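Local atomic coordinates of glycoside hydrolase family 81 (Clostridium thermocellum, PDB entry 6FOP), a protein that probably hydrolyses beta-1,3-glucans such as laminarin and belongs to the cellulosome of its bacterium, the form crystallised here being a point mutant. Residues K348-L353 with F423-A428; A500-I505 with P580-S585; V211-Y216 with L277-S282; H266-N271 with I287-Q292; F664-D669 with N680-V685. All coordinates share one frame; numbering follows the deposited sequence. Where two conformers were deposited one is given.

How the contacts relate
Contacts 3 and 4 come first along the chain and interlock, since their segments alternate. Their centres lie about 15 Å apart. Both reach the antiparallel sheet of strands 260-263, 286-292 and 280-283, where Leu277 N and Thr290 O probably share a hydrogen bond. Contacts 1 and 2 follow in the helical C-terminal family region, with centres about 10 Å apart. Helix 416-433 of contact 1 packs on helix 494-511 of contact 2, so that His425 touches both Gln502 and Ala503. Contact 5 comes last, between a loop and strand 681-688 of a small C-terminal sheet, about 7 Å from contact 2 by nearest atoms. The set thus samples the strand-rich part, the helical part and the closing C-terminal strands of one chain.

Contact 1. Residues K348-L353 with F423-A428; sequences KLSCAL and FLHAAA
Ser350 sits against His425 and Ala426, and these three buried residues form the tight part of the contact. Ser350 CB lies over the centre of one face of the imidazole of His425, 3.9 Å from the ring centroid and 13° off its normal, a CH-pi contact. His425 has CG anti to its own backbone N (chi1 -172°), which carries the ring across to helix 339-359. The hydroxyl lies against the next residue: Ser350 OG is 3.1 Å from Ala426 CA and 3.4 Å from Ala426 CB. This is packing, not a hydrogen bond. The polar partner of the hydroxyl is Leu346 O, one turn earlier in its own helix, while His425 NE2 bonds to the side-chain amide of Gln429.

The looser side belongs to Cys351, which is partly exposed. Its SG meets only the ring edge, 3.9 Å from His425 CE1.

Small residues at the crossing let the short helix axes come within 9.0 Å of each other. They run in roughly the same direction, at 31°. Such near-parallel packing of helices within the family 81 C-terminal region is consistent with the (alpha/alpha)6 barrel of these enzymes.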
# COMPACT_ATOMS: atom_id res chain seq x y z
N LYS A 348 15.06 11.21 11.41
CA LYS A 348 15.43 12.56 11.81
C LYS A 348 16.91 12.83 11.44
O LYS A 348 17.22 13.87 10.85
CB LYS A 348 15.18 12.74 13.30
CG LYS A 348 15.49 14.12 13.79
CD LYS A 348 14.96 14.42 15.17
CE LYS A 348 15.26 13.46 16.24
NZ LYS A 348 14.49 13.94 17.46
N LEU A 349 17.79 11.89 11.78
CA LEU A 349 19.21 12.07 11.42
C LEU A 349 19.43 12.06 9.90
O LEU A 349 20.23 12.83 9.36
CB LEU A 349 20.09 11.04 12.08
CG LEU A 349 20.05 11.02 13.62
CD1 LEU A 349 21.14 10.13 14.16
CD2 LEU A 349 20.09 12.35 14.30
N SER A 350 18.71 11.17 9.21
CA SER A 350 18.80 11.05 7.76
C SER A 350 18.44 12.33 7.02
O SER A 350 19.03 12.62 5.96
CB SER A 350 17.90 9.93 7.27
OG SER A 350 18.26 8.67 7.79
N CYS A 351 17.46 13.05 7.57
CA CYS A 351 17.02 14.30 6.99
C CYS A 351 17.91 15.51 7.37
O CYS A 351 18.00 16.47 6.61
CB CYS A 351 15.55 14.55 7.33
SG CYS A 351 14.40 13.41 6.56
N ALA A 352 18.58 15.43 8.52
CA ALA A 352 19.46 16.54 8.95
C ALA A 352 20.87 16.43 8.39
O ALA A 352 21.56 17.44 8.23
CB ALA A 352 19.51 16.59 10.45
N LEU A 353 21.33 15.20 8.13
CA LEU A 353 22.70 14.96 7.69
C LEU A 353 23.13 15.83 6.50
O LEU A 353 24.18 16.51 6.58
CB LEU A 353 22.87 13.46 7.39
CG LEU A 353 24.19 13.03 6.77
CD1 LEU A 353 25.39 13.43 7.63
CD2 LEU A 353 24.18 11.53 6.51
N PHE A 423 14.67 2.71 8.77
CA PHE A 423 15.98 2.05 8.74
C PHE A 423 16.56 2.08 7.33
O PHE A 423 17.75 2.34 7.13
CB PHE A 423 15.88 0.57 9.21
CG PHE A 423 15.72 0.38 10.69
CD1 PHE A 423 14.55 0.73 11.35
CD2 PHE A 423 16.73 -0.20 11.43
CE1 PHE A 423 14.41 0.56 12.72
CE2 PHE A 423 16.60 -0.40 12.80
CZ PHE A 423 15.44 0.01 13.46
N LEU A 424 15.70 1.83 6.33
CA LEU A 424 16.11 1.85 4.95
C LEU A 424 16.53 3.24 4.49
O LEU A 424 17.47 3.38 3.71
CB LEU A 424 14.99 1.29 4.06
CG LEU A 424 14.66 -0.19 4.29
CD1 LEU A 424 13.44 -0.55 3.44
CD2 LEU A 424 15.85 -1.09 3.99
N HIS A 425 15.83 4.26 4.98
CA HIS A 425 16.19 5.63 4.64
C HIS A 425 17.64 5.94 5.13
O HIS A 425 18.47 6.43 4.37
CB HIS A 425 15.19 6.64 5.15
CG HIS A 425 15.44 8.02 4.64
ND1 HIS A 425 14.84 9.13 5.17
CD2 HIS A 425 16.22 8.48 3.62
CE1 HIS A 425 15.24 10.20 4.52
NE2 HIS A 425 16.09 9.84 3.59
N ALA A 426 17.90 5.59 6.38
CA ALA A 426 19.23 5.82 6.94
C ALA A 426 20.27 5.03 6.17
O ALA A 426 21.35 5.55 5.87
CB ALA A 426 19.26 5.47 8.41
N ALA A 427 19.98 3.78 5.85
CA ALA A 427 20.93 2.96 5.09
C ALA A 427 21.20 3.55 3.72
O ALA A 427 22.33 3.53 3.25
CB ALA A 427 20.40 1.56 4.95
N ALA A 428 20.16 4.04 3.06
CA ALA A 428 20.31 4.68 1.76
C ALA A 428 21.17 5.94 1.82
O ALA A 428 22.02 6.16 0.92
CB ALA A 428 18.95 4.98 1.15

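Contact 2. Residues A500-I505 with P580-S585; sequences AWQAII and PITAAS
Gln502 and Ala584 make the closest approach, with Gln502 CB 3.3 Å from Ala584 CB. The methyl carbon Ala584 CB also lies 3.6 Å from Gln502 CG. The contact is therefore made first by the aliphatic part of the glutamine.

The shape of Gln502 explains this. CG stands between the backbone N and the carbonyl carbon (chi1 70°). The chain then bends again at chi2 (90°), folding the amide round beside the loop instead of sending it straight out from helix 494-511. The amide group passes Thr582, and Gln502 CD is 3.7 Å from Thr582 OG1. The two side chains come from opposite directions. No hydrogen bond joins them. Gln502 NE2 bonds back to Asn499 OD1 in its own helix, and the side chain also packs on His425 of helix 416-433.

Thr582 is set by its own loop. Its OG1 also stands between N and the carbonyl carbon. There Thr582 OG1 accepts a bond from Ala584 N at 3.0 Å, an ST turn. Ser585 OG reaches back and accepts from Thr582 N at 2.9 Å, in a nearly straight bond of 167°. Ser585 N in turn bonds to Thr582 O, closing a type I beta turn from Thr582 to Ser585. These bonds set the shape of the turn that presents the Ala584 methyl to the helix.

Both sides of this buried contact thus spend polar groups locally. The glutamine amide nitrogen bonds within its helix and the threonine hydroxyl bonds within its turn, so what passes between the segments is van der Waals packing alone.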
# COMPACT_ATOMS: atom_id res chain seq x y z
N ALA A 500 9.07 4.35 3.12
CA ALA A 500 9.80 3.12 2.81
C ALA A 500 10.11 3.03 1.32
O ALA A 500 11.20 2.63 0.91
CB ALA A 500 9.03 1.90 3.26
N TRP A 501 9.14 3.39 0.49
CA TRP A 501 9.31 3.25 -0.94
C TRP A 501 10.36 4.18 -1.51
O TRP A 501 11.22 3.76 -2.30
CB TRP A 501 7.99 3.39 -1.67
CG TRP A 501 6.87 2.52 -1.18
CD1 TRP A 501 5.56 2.81 -1.30
CD2 TRP A 501 6.93 1.26 -0.45
NE1 TRP A 501 4.79 1.81 -0.77
CE2 TRP A 501 5.60 0.85 -0.22
CE3 TRP A 501 7.96 0.45 0.03
CZ2 TRP A 501 5.27 -0.33 0.45
CZ3 TRP A 501 7.64 -0.74 0.70
CH2 TRP A 501 6.31 -1.12 0.89
N GLN A 502 10.34 5.44 -1.05
CA GLN A 502 11.41 6.38 -1.48
C GLN A 502 12.78 5.91 -1.04
O GLN A 502 13.75 6.06 -1.77
CB GLN A 502 11.10 7.82 -1.07
CG GLN A 502 11.18 8.13 0.42
CD GLN A 502 12.54 8.58 0.89
OE1 GLN A 502 13.31 9.17 0.14
NE2 GLN A 502 12.80 8.33 2.17
N ALA A 503 12.86 5.36 0.16
CA ALA A 503 14.13 4.84 0.63
C ALA A 503 14.64 3.70 -0.26
O ALA A 503 15.84 3.60 -0.49
CB ALA A 503 14.02 4.35 2.07
N ILE A 504 13.73 2.83 -0.73
CA ILE A 504 14.10 1.76 -1.66
C ILE A 504 14.63 2.32 -2.98
O ILE A 504 15.63 1.83 -3.53
CB ILE A 504 12.92 0.80 -1.86
CG1 ILE A 504 12.67 0.01 -0.57
CG2 ILE A 504 13.22 -0.18 -2.97
CD1 ILE A 504 11.45 -0.88 -0.61
N ILE A 505 14.00 3.37 -3.49
CA ILE A 505 14.50 4.03 -4.70
C ILE A 505 15.95 4.49 -4.48
O ILE A 505 16.86 4.22 -5.29
CB ILE A 505 13.65 5.25 -5.12
CG1 ILE A 505 12.21 4.83 -5.46
CG2 ILE A 505 14.28 6.00 -6.29
CD1 ILE A 505 11.27 5.98 -5.75
N PRO A 580 6.57 11.04 7.59
CA PRO A 580 7.68 11.99 7.60
C PRO A 580 7.77 12.75 6.28
O PRO A 580 7.63 12.17 5.21
CB PRO A 580 8.90 11.09 7.79
CG PRO A 580 8.50 9.82 7.10
CD PRO A 580 7.02 9.66 7.33
N ILE A 581 8.04 14.04 6.37
CA ILE A 581 8.24 14.84 5.18
C ILE A 581 9.71 14.70 4.76
O ILE A 581 10.60 15.11 5.49
CB ILE A 581 7.78 16.30 5.40
CG1 ILE A 581 6.27 16.33 5.77
CG2 ILE A 581 8.01 17.13 4.15
CD1 ILE A 581 5.73 17.71 6.08
N THR A 582 9.95 14.11 3.58
CA THR A 582 11.29 13.93 3.03
C THR A 582 11.32 14.65 1.68
O THR A 582 10.31 15.17 1.21
CB THR A 582 11.67 12.45 2.83
OG1 THR A 582 11.06 11.92 1.64
CG2 THR A 582 11.32 11.59 4.06
N ALA A 583 12.46 14.61 1.01
CA ALA A 583 12.53 15.19 -0.33
C ALA A 583 11.86 14.34 -1.40
O ALA A 583 11.97 14.64 -2.59
CB ALA A 583 13.98 15.48 -0.69
N ALA A 584 11.20 13.27 -0.98
CA ALA A 584 10.26 12.53 -1.81
C ALA A 584 8.82 12.93 -1.55
O ALA A 584 7.91 12.34 -2.13
CB ALA A 584 10.48 11.04 -1.63
N SER A 585 8.58 13.93 -0.69
CA SER A 585 7.22 14.29 -0.28
C SER A 585 6.60 15.41 -1.08
O SER A 585 5.51 15.88 -0.76
CB SER A 585 7.16 14.64 1.21
OG SER A 585 7.51 13.54 2.03

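Contact 3. Residues V211-Y216 with L277-S282; sequences VSTLTY and LPYTYS
Tyr279 packs between Thr213 and Tyr216 of helix 211-220, and Leu277 adds to the same surface.

The aromatic contact is between Tyr216 and Tyr279. Their centroids are 5.8 Å apart and the ring planes make 49°, so the pair is oblique. Tyr216 CD2 touches the edge of the Tyr279 ring, 3.7 Å from Tyr279 CE2. Tyr216 reaches across because its CG is anti to the backbone N (chi1 -175°).

Methyl groups of Leu277 and Thr213 make the next contacts. Leu277 comes from the opposite direction to the hydroxyl end of Tyr216: Leu277 CD1 is 3.9 Å from Tyr216 CE2, and Leu277 CD2 is 3.6 Å from Tyr216 OH. The CE1 side of the other ring takes the threonine, with Thr213 CG2 3.9 Å from Tyr279 CE1.

The polar contact runs through a water. It donates to Thr213 OG1 at 2.7 Å and makes a 2.5 Å bond with Tyr279 OH, lying in the plane of that ring at its edge. Thr213 OG1 also bonds to Asp208 and Thr210, which fix it at the helix start. Tyr216 OH bonds to Gln292 of strand 286-292.

The segments share no direct hydrogen bond. The helix is joined to residues 277-279 by ring and methyl packing and by one bridging water, and the hydroxyls of Thr213 and Tyr216 take further partners around the contact.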
# COMPACT_ATOMS: atom_id res chain seq x y z
N VAL A 211 -31.88 -9.28 -19.13
CA VAL A 211 -31.45 -10.57 -19.67
C VAL A 211 -30.22 -10.38 -20.54
O VAL A 211 -29.35 -11.22 -20.53
CB VAL A 211 -32.61 -11.25 -20.43
CG1 VAL A 211 -32.14 -12.52 -21.12
CG2 VAL A 211 -33.73 -11.55 -19.45
N SER A 212 -30.13 -9.28 -21.26
CA SER A 212 -28.95 -9.00 -22.08
C SER A 212 -27.64 -8.97 -21.23
O SER A 212 -26.64 -9.58 -21.60
CB SER A 212 -29.12 -7.67 -22.83
OG SER A 212 -27.94 -7.40 -23.56
N THR A 213 -27.69 -8.29 -20.09
CA THR A 213 -26.56 -8.25 -19.19
C THR A 213 -26.25 -9.62 -18.63
O THR A 213 -25.08 -10.04 -18.64
CB THR A 213 -26.79 -7.22 -18.09
OG1 THR A 213 -26.87 -5.93 -18.72
CG2 THR A 213 -25.68 -7.24 -17.04
N LEU A 214 -27.27 -10.35 -18.20
CA LEU A 214 -27.06 -11.69 -17.66
C LEU A 214 -26.41 -12.60 -18.69
O LEU A 214 -25.51 -13.37 -18.36
CB LEU A 214 -28.38 -12.26 -17.20
CG LEU A 214 -28.35 -13.67 -16.61
CD1 LEU A 214 -27.50 -13.74 -15.34
CD2 LEU A 214 -29.77 -14.12 -16.31
N THR A 215 -26.82 -12.47 -19.96
CA THR A 215 -26.25 -13.29 -21.03
C THR A 215 -24.76 -13.00 -21.19
O THR A 215 -23.96 -13.91 -21.37
CB THR A 215 -26.99 -13.00 -22.36
OG1 THR A 215 -28.39 -13.29 -22.20
CG2 THR A 215 -26.45 -13.82 -23.47
N TYR A 216 -24.38 -11.73 -21.12
CA TYR A 216 -22.96 -11.36 -21.24
C TYR A 216 -22.14 -11.91 -20.08
O TYR A 216 -21.07 -12.49 -20.29
CB TYR A 216 -22.84 -9.84 -21.29
CG TYR A 216 -21.41 -9.40 -21.54
CD1 TYR A 216 -20.87 -9.42 -22.83
CD2 TYR A 216 -20.57 -9.02 -20.49
CE1 TYR A 216 -19.56 -9.06 -23.07
CE2 TYR A 216 -19.26 -8.63 -20.74
CZ TYR A 216 -18.76 -8.64 -22.02
OH TYR A 216 -17.45 -8.28 -22.22
N LEU A 277 -16.25 -1.30 -20.81
CA LEU A 277 -17.58 -1.78 -21.05
C LEU A 277 -18.56 -0.77 -20.47
O LEU A 277 -18.16 0.16 -19.77
CB LEU A 277 -17.78 -3.13 -20.36
CG LEU A 277 -16.86 -4.28 -20.79
CD1 LEU A 277 -17.12 -5.47 -19.89
CD2 LEU A 277 -17.08 -4.65 -22.24
N PRO A 278 -19.87 -0.91 -20.78
CA PRO A 278 -20.83 0.01 -20.18
C PRO A 278 -21.00 -0.13 -18.68
O PRO A 278 -21.45 0.80 -17.99
CB PRO A 278 -22.16 -0.35 -20.87
CG PRO A 278 -21.77 -1.06 -22.12
CD PRO A 278 -20.49 -1.76 -21.82
N TYR A 279 -20.64 -1.29 -18.15
CA TYR A 279 -21.00 -1.65 -16.79
C TYR A 279 -20.09 -1.00 -15.76
O TYR A 279 -18.85 -0.99 -15.93
CB TYR A 279 -20.91 -3.16 -16.64
CG TYR A 279 -21.63 -3.94 -17.69
CD1 TYR A 279 -22.98 -3.70 -17.97
CD2 TYR A 279 -20.96 -4.92 -18.42
CE1 TYR A 279 -23.65 -4.44 -18.93
CE2 TYR A 279 -21.62 -5.64 -19.38
CZ TYR A 279 -22.96 -5.40 -19.63
OH TYR A 279 -23.63 -6.14 -20.57
N THR A 280 -20.70 -0.49 -14.70
CA THR A 280 -19.94 0.07 -13.57
C THR A 280 -20.51 -0.47 -12.27
O THR A 280 -21.67 -0.95 -12.23
CB THR A 280 -20.00 1.60 -13.54
OG1 THR A 280 -21.35 2.04 -13.40
CG2 THR A 280 -19.40 2.20 -14.79
N TYR A 281 -19.71 -0.36 -11.21
CA TYR A 281 -20.15 -0.64 -9.84
C TYR A 281 -19.86 0.55 -8.96
O TYR A 281 -18.75 1.13 -9.04
CB TYR A 281 -19.47 -1.88 -9.27
CG TYR A 281 -19.75 -3.14 -10.06
CD1 TYR A 281 -20.94 -3.84 -9.86
CD2 TYR A 281 -18.89 -3.58 -11.04
CE1 TYR A 281 -21.21 -4.98 -10.59
CE2 TYR A 281 -19.17 -4.73 -11.77
CZ TYR A 281 -20.36 -5.40 -11.56
OH TYR A 281 -20.61 -6.54 -12.29
N SER A 282 -20.81 0.92 -8.12
CA SER A 282 -20.59 1.94 -7.12
C SER A 282 -20.07 1.28 -5.86
O SER A 282 -20.74 0.45 -5.26
CB SER A 282 -21.89 2.67 -6.84
OG SER A 282 -21.68 3.65 -5.84
O HOH W 1 -25.92 -5.23 -21.16

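Contact 4. Residues H266-N271 with I287-Q292; sequences HQWRNN and IMKTIQ
Trp268 meets strand 286-292 in two ways, through its ring nitrogen and through one face. Trp268 NE1 donates to Ile287 O at 2.8 Å, with an N-H...O angle of 162°. The acceptor lies in the indole plane, at the ring edge, while the donor is tilted 31° from the carbonyl plane. Over the face runs Lys289. Its chain is extended beyond CG and crosses the tryptophan side chain at about a right angle. Lys289 CE is 3.6 Å from the centroid of the six-membered ring of Trp268, a CH-pi contact. Lys289 NZ is 4.0 Å from the same Trp268 centroid and off-centre, a cation-pi contact. A water bridges the two sides. It donates to Trp268 O at 2.9 Å and accepts from Lys289 NZ at 3.0 Å, giving the ammonium a partner besides the ring.

Strand 286-292 is the middle strand of a three-stranded antiparallel sheet. Backbone bonds tie Lys289 to Leu263 on one neighbour and Met288 to Tyr281 on the other, so the carbonyl and the lysine are presented from a fixed frame. Trp268 ends helix 265-268 and begins a type II beta turn that runs to Asn271.

Further out, Asn271 ND2 donates to Gln267 O at 3.0 Å and also bonds to Lys297 O, which pins the turn to strand 295-301. The next residue after the tryptophan, Arg269, makes a salt bridge with Asp541 and a hydrogen bond with Asn533.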
# COMPACT_ATOMS: atom_id res chain seq x y z
N HIS A 266 -8.02 4.77 -9.40
CA HIS A 266 -6.59 5.01 -9.64
C HIS A 266 -6.04 4.23 -10.84
O HIS A 266 -4.94 4.55 -11.33
CB HIS A 266 -5.74 4.74 -8.39
CG HIS A 266 -5.53 3.30 -8.12
ND1 HIS A 266 -6.48 2.53 -7.50
CD2 HIS A 266 -4.49 2.47 -8.40
CE1 HIS A 266 -6.05 1.29 -7.43
NE2 HIS A 266 -4.84 1.23 -7.95
N GLN A 267 -6.76 3.20 -11.29
CA GLN A 267 -6.39 2.42 -12.47
C GLN A 267 -7.03 2.97 -13.74
O GLN A 267 -6.38 3.03 -14.78
CB GLN A 267 -6.80 0.96 -12.32
CG GLN A 267 -6.06 0.26 -11.18
CD GLN A 267 -6.68 -1.05 -10.75
OE1 GLN A 267 -7.89 -1.18 -10.76
NE2 GLN A 267 -5.87 -2.00 -10.37
N TRP A 268 -8.33 3.31 -13.70
CA TRP A 268 -8.99 3.74 -14.94
C TRP A 268 -8.84 5.21 -15.27
O TRP A 268 -8.96 5.60 -16.43
CB TRP A 268 -10.48 3.33 -14.98
CG TRP A 268 -11.43 3.87 -13.93
CD1 TRP A 268 -11.98 3.15 -12.92
CD2 TRP A 268 -11.96 5.20 -13.80
NE1 TRP A 268 -12.84 3.92 -12.19
CE2 TRP A 268 -12.84 5.19 -12.72
CE3 TRP A 268 -11.83 6.37 -14.55
CZ2 TRP A 268 -13.53 6.35 -12.29
CZ3 TRP A 268 -12.53 7.53 -14.12
CH2 TRP A 268 -13.36 7.49 -13.01
N ARG A 269 -8.56 6.04 -14.26
CA ARG A 269 -8.56 7.50 -14.51
C ARG A 269 -7.45 7.87 -15.49
O ARG A 269 -6.28 7.54 -15.29
CB ARG A 269 -8.43 8.28 -13.23
CG ARG A 269 -8.73 9.77 -13.42
CD ARG A 269 -8.28 10.57 -12.22
NE ARG A 269 -8.86 10.10 -10.98
CZ ARG A 269 -10.13 10.31 -10.61
NH1 ARG A 269 -10.99 10.94 -11.42
NH2 ARG A 269 -10.54 9.85 -9.45
N ASN A 270 -7.84 8.56 -16.57
CA ASN A 270 -6.92 9.06 -17.59
C ASN A 270 -6.10 7.97 -18.23
O ASN A 270 -5.00 8.21 -18.72
CB ASN A 270 -6.04 10.17 -17.01
CG ASN A 270 -6.85 11.40 -16.62
OD1 ASN A 270 -6.62 12.01 -15.57
ND2 ASN A 270 -7.78 11.78 -17.46
N ASN A 271 -6.66 6.76 -18.26
CA ASN A 271 -5.98 5.60 -18.80
C ASN A 271 -6.36 5.43 -20.28
O ASN A 271 -7.46 5.00 -20.58
CB ASN A 271 -6.33 4.36 -18.00
CG ASN A 271 -5.52 3.14 -18.41
OD1 ASN A 271 -5.00 3.06 -19.52
ND2 ASN A 271 -5.39 2.19 -17.48
N ILE A 287 -16.39 4.77 -8.25
CA ILE A 287 -16.92 3.97 -9.33
C ILE A 287 -15.82 3.04 -9.82
O ILE A 287 -14.70 3.49 -10.11
CB ILE A 287 -17.37 4.87 -10.50
CG1 ILE A 287 -18.52 5.78 -10.06
CG2 ILE A 287 -17.72 4.06 -11.73
CD1 ILE A 287 -19.77 5.10 -9.61
N MET A 288 -16.13 1.75 -9.89
CA MET A 288 -15.30 0.77 -10.58
C MET A 288 -15.83 0.63 -11.99
O MET A 288 -17.01 0.34 -12.17
CB MET A 288 -15.25 -0.59 -9.87
CG MET A 288 -14.51 -0.53 -8.55
SD MET A 288 -14.34 -2.12 -7.72
CE MET A 288 -12.79 -2.73 -8.39
N LYS A 289 -14.97 0.85 -12.97
CA LYS A 289 -15.28 0.56 -14.36
C LYS A 289 -14.96 -0.89 -14.65
O LYS A 289 -14.36 -1.59 -13.84
CB LYS A 289 -14.53 1.51 -15.31
CG LYS A 289 -14.96 2.96 -15.15
CD LYS A 289 -14.34 3.83 -16.25
CE LYS A 289 -14.75 5.27 -16.10
NZ LYS A 289 -14.14 6.09 -17.18
N THR A 290 -15.41 -1.35 -15.81
CA THR A 290 -15.14 -2.71 -16.22
C THR A 290 -14.54 -2.76 -17.62
O THR A 290 -14.81 -1.90 -18.47
CB THR A 290 -16.40 -3.59 -16.17
OG1 THR A 290 -17.43 -3.07 -17.02
CG2 THR A 290 -16.89 -3.78 -14.75
N ILE A 291 -13.76 -3.82 -17.86
CA ILE A 291 -13.21 -4.10 -19.19
C ILE A 291 -13.37 -5.59 -19.45
O ILE A 291 -13.52 -6.38 -18.50
CB ILE A 291 -11.72 -3.72 -19.32
CG1 ILE A 291 -10.85 -4.51 -18.33
CG2 ILE A 291 -11.58 -2.21 -19.11
CD1 ILE A 291 -9.39 -4.29 -18.52
N GLN A 292 -13.37 -5.95 -20.71
CA GLN A 292 -13.27 -7.35 -21.11
C GLN A 292 -11.83 -7.65 -21.41
O GLN A 292 -11.21 -6.99 -22.25
CB GLN A 292 -14.10 -7.61 -22.37
CG GLN A 292 -13.85 -8.97 -23.05
CD GLN A 292 -14.03 -10.14 -22.16
OE1 GLN A 292 -13.17 -11.03 -22.13
NE2 GLN A 292 -15.16 -10.20 -21.47
O HOH W 2 -11.33 5.22 -17.98

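Contact 5. Residues F664-D669 with N680-V685; sequences FSVTAD and NIRTYV
Ser665 and Val666 lie in an irregular loop segment, whereas Arg682 lies on strand 681-688, and no backbone hydrogen bond joins the two segments. The contact is therefore made by side chains, chiefly by the arginine.

Arg682 is extended from CG to NE and carries its guanidinium out from the strand to the loop. Val666 presents CG2 over the centre of one guanidinium face. The modelled spacing is too short to be trusted, and the detail of this approach is doubtful. Ser665 OG approaches obliquely, 3.0 Å from Arg682 NH2. The angle there is too poor for a hydrogen bond.

The strong partners are acidic. Arg682 NE forms a salt bridge with Asp663 and NH1 forms one with Asp700. Ser665 OG bonds to the other carboxylate oxygen of Asp663, so serine and arginine are gathered round one acid. Asp700 also accepts a bond from Tyr684, two residues along the strand.

The two aspartates probably neutralise the arginine and hold its plane in place. This joins the loop after strand 661-662 to the small C-terminal sheet mainly through charge.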
# COMPACT_ATOMS: atom_id res chain seq x y z
N PHE A 664 4.89 19.70 -11.64
CA PHE A 664 4.63 18.34 -12.12
C PHE A 664 4.40 18.26 -13.63
O PHE A 664 4.08 17.20 -14.14
CB PHE A 664 3.45 17.78 -11.36
CG PHE A 664 3.73 17.62 -9.90
CD1 PHE A 664 4.46 16.54 -9.45
CD2 PHE A 664 3.40 18.63 -9.01
CE1 PHE A 664 4.77 16.40 -8.10
CE2 PHE A 664 3.70 18.50 -7.69
CZ PHE A 664 4.38 17.39 -7.23
N SER A 665 4.58 19.36 -14.35
CA SER A 665 4.34 19.38 -15.79
C SER A 665 5.61 19.08 -16.60
O SER A 665 5.56 19.13 -17.84
CB SER A 665 3.74 20.71 -16.22
OG SER A 665 4.69 21.74 -16.17
N VAL A 666 6.71 18.83 -15.92
CA VAL A 666 8.02 18.59 -16.56
C VAL A 666 8.63 17.32 -15.98
O VAL A 666 8.72 17.19 -14.75
CB VAL A 666 9.01 19.73 -16.26
CG1 VAL A 666 10.34 19.53 -16.99
CG2 VAL A 666 8.43 21.05 -16.61
N THR A 667 9.12 16.44 -16.85
CA THR A 667 9.84 15.25 -16.42
C THR A 667 11.27 15.25 -16.96
O THR A 667 11.64 16.12 -17.75
CB THR A 667 9.08 13.98 -16.80
OG1 THR A 667 8.84 13.97 -18.21
CG2 THR A 667 7.73 13.93 -16.05
N ALA A 668 12.04 14.26 -16.55
CA ALA A 668 13.45 14.15 -16.93
C ALA A 668 13.84 12.71 -17.09
O ALA A 668 13.24 11.81 -16.48
CB ALA A 668 14.35 14.83 -15.90
N ASP A 669 14.90 12.50 -17.87
CA ASP A 669 15.43 11.17 -18.19
C ASP A 669 16.45 10.64 -17.17
O ASP A 669 17.50 10.08 -17.52
CB ASP A 669 15.97 11.11 -19.62
CG ASP A 669 17.18 12.01 -19.86
OD1 ASP A 669 17.59 12.77 -18.95
OD2 ASP A 669 17.66 11.97 -21.01
N ASN A 680 6.70 31.45 -12.41
CA ASN A 680 7.05 31.06 -13.78
C ASN A 680 8.54 30.97 -14.12
O ASN A 680 8.89 30.84 -15.29
CB ASN A 680 6.31 31.93 -14.81
CG ASN A 680 4.81 31.91 -14.60
OD1 ASN A 680 4.21 30.84 -14.57
ND2 ASN A 680 4.20 33.07 -14.49
N ILE A 681 9.40 31.00 -13.10
CA ILE A 681 10.83 30.74 -13.26
C ILE A 681 11.11 29.34 -12.71
O ILE A 681 10.88 29.11 -11.51
CB ILE A 681 11.69 31.76 -12.47
CG1 ILE A 681 11.34 33.22 -12.83
CG2 ILE A 681 13.16 31.44 -12.69
CD1 ILE A 681 11.42 33.52 -14.29
N ARG A 682 11.61 28.43 -13.55
CA ARG A 682 11.89 27.07 -13.12
C ARG A 682 13.31 26.91 -12.59
O ARG A 682 14.25 27.47 -13.14
CB ARG A 682 11.66 26.07 -14.25
CG ARG A 682 10.20 25.81 -14.49
CD ARG A 682 9.97 24.84 -15.63
NE ARG A 682 8.54 24.58 -15.71
CZ ARG A 682 7.89 24.16 -16.79
NH1 ARG A 682 8.53 23.92 -17.94
NH2 ARG A 682 6.57 23.99 -16.69
N THR A 683 13.43 26.14 -11.51
CA THR A 683 14.71 25.67 -11.01
C THR A 683 14.71 24.14 -11.09
O THR A 683 13.74 23.47 -10.67
CB THR A 683 15.02 26.17 -9.59
OG1 THR A 683 15.07 27.60 -9.60
CG2 THR A 683 16.34 25.63 -9.10
N TYR A 684 15.79 23.61 -11.63
CA TYR A 684 15.94 22.19 -11.90
C TYR A 684 17.00 21.64 -10.96
O TYR A 684 18.10 22.22 -10.86
CB TYR A 684 16.39 22.03 -13.35
CG TYR A 684 15.49 22.68 -14.37
CD1 TYR A 684 15.60 24.03 -14.66
CD2 TYR A 684 14.55 21.95 -15.07
CE1 TYR A 684 14.79 24.64 -15.59
CE2 TYR A 684 13.73 22.55 -16.02
CZ TYR A 684 13.85 23.90 -16.27
OH TYR A 684 13.07 24.52 -17.20
N VAL A 685 16.70 20.56 -10.27
CA VAL A 685 17.61 19.95 -9.31
C VAL A 685 17.79 18.49 -9.70
O VAL A 685 16.80 17.78 -9.92
CB VAL A 685 17.09 20.03 -7.87
CG1 VAL A 685 18.13 19.47 -6.90
CG2 VAL A 685 16.70 21.48 -7.54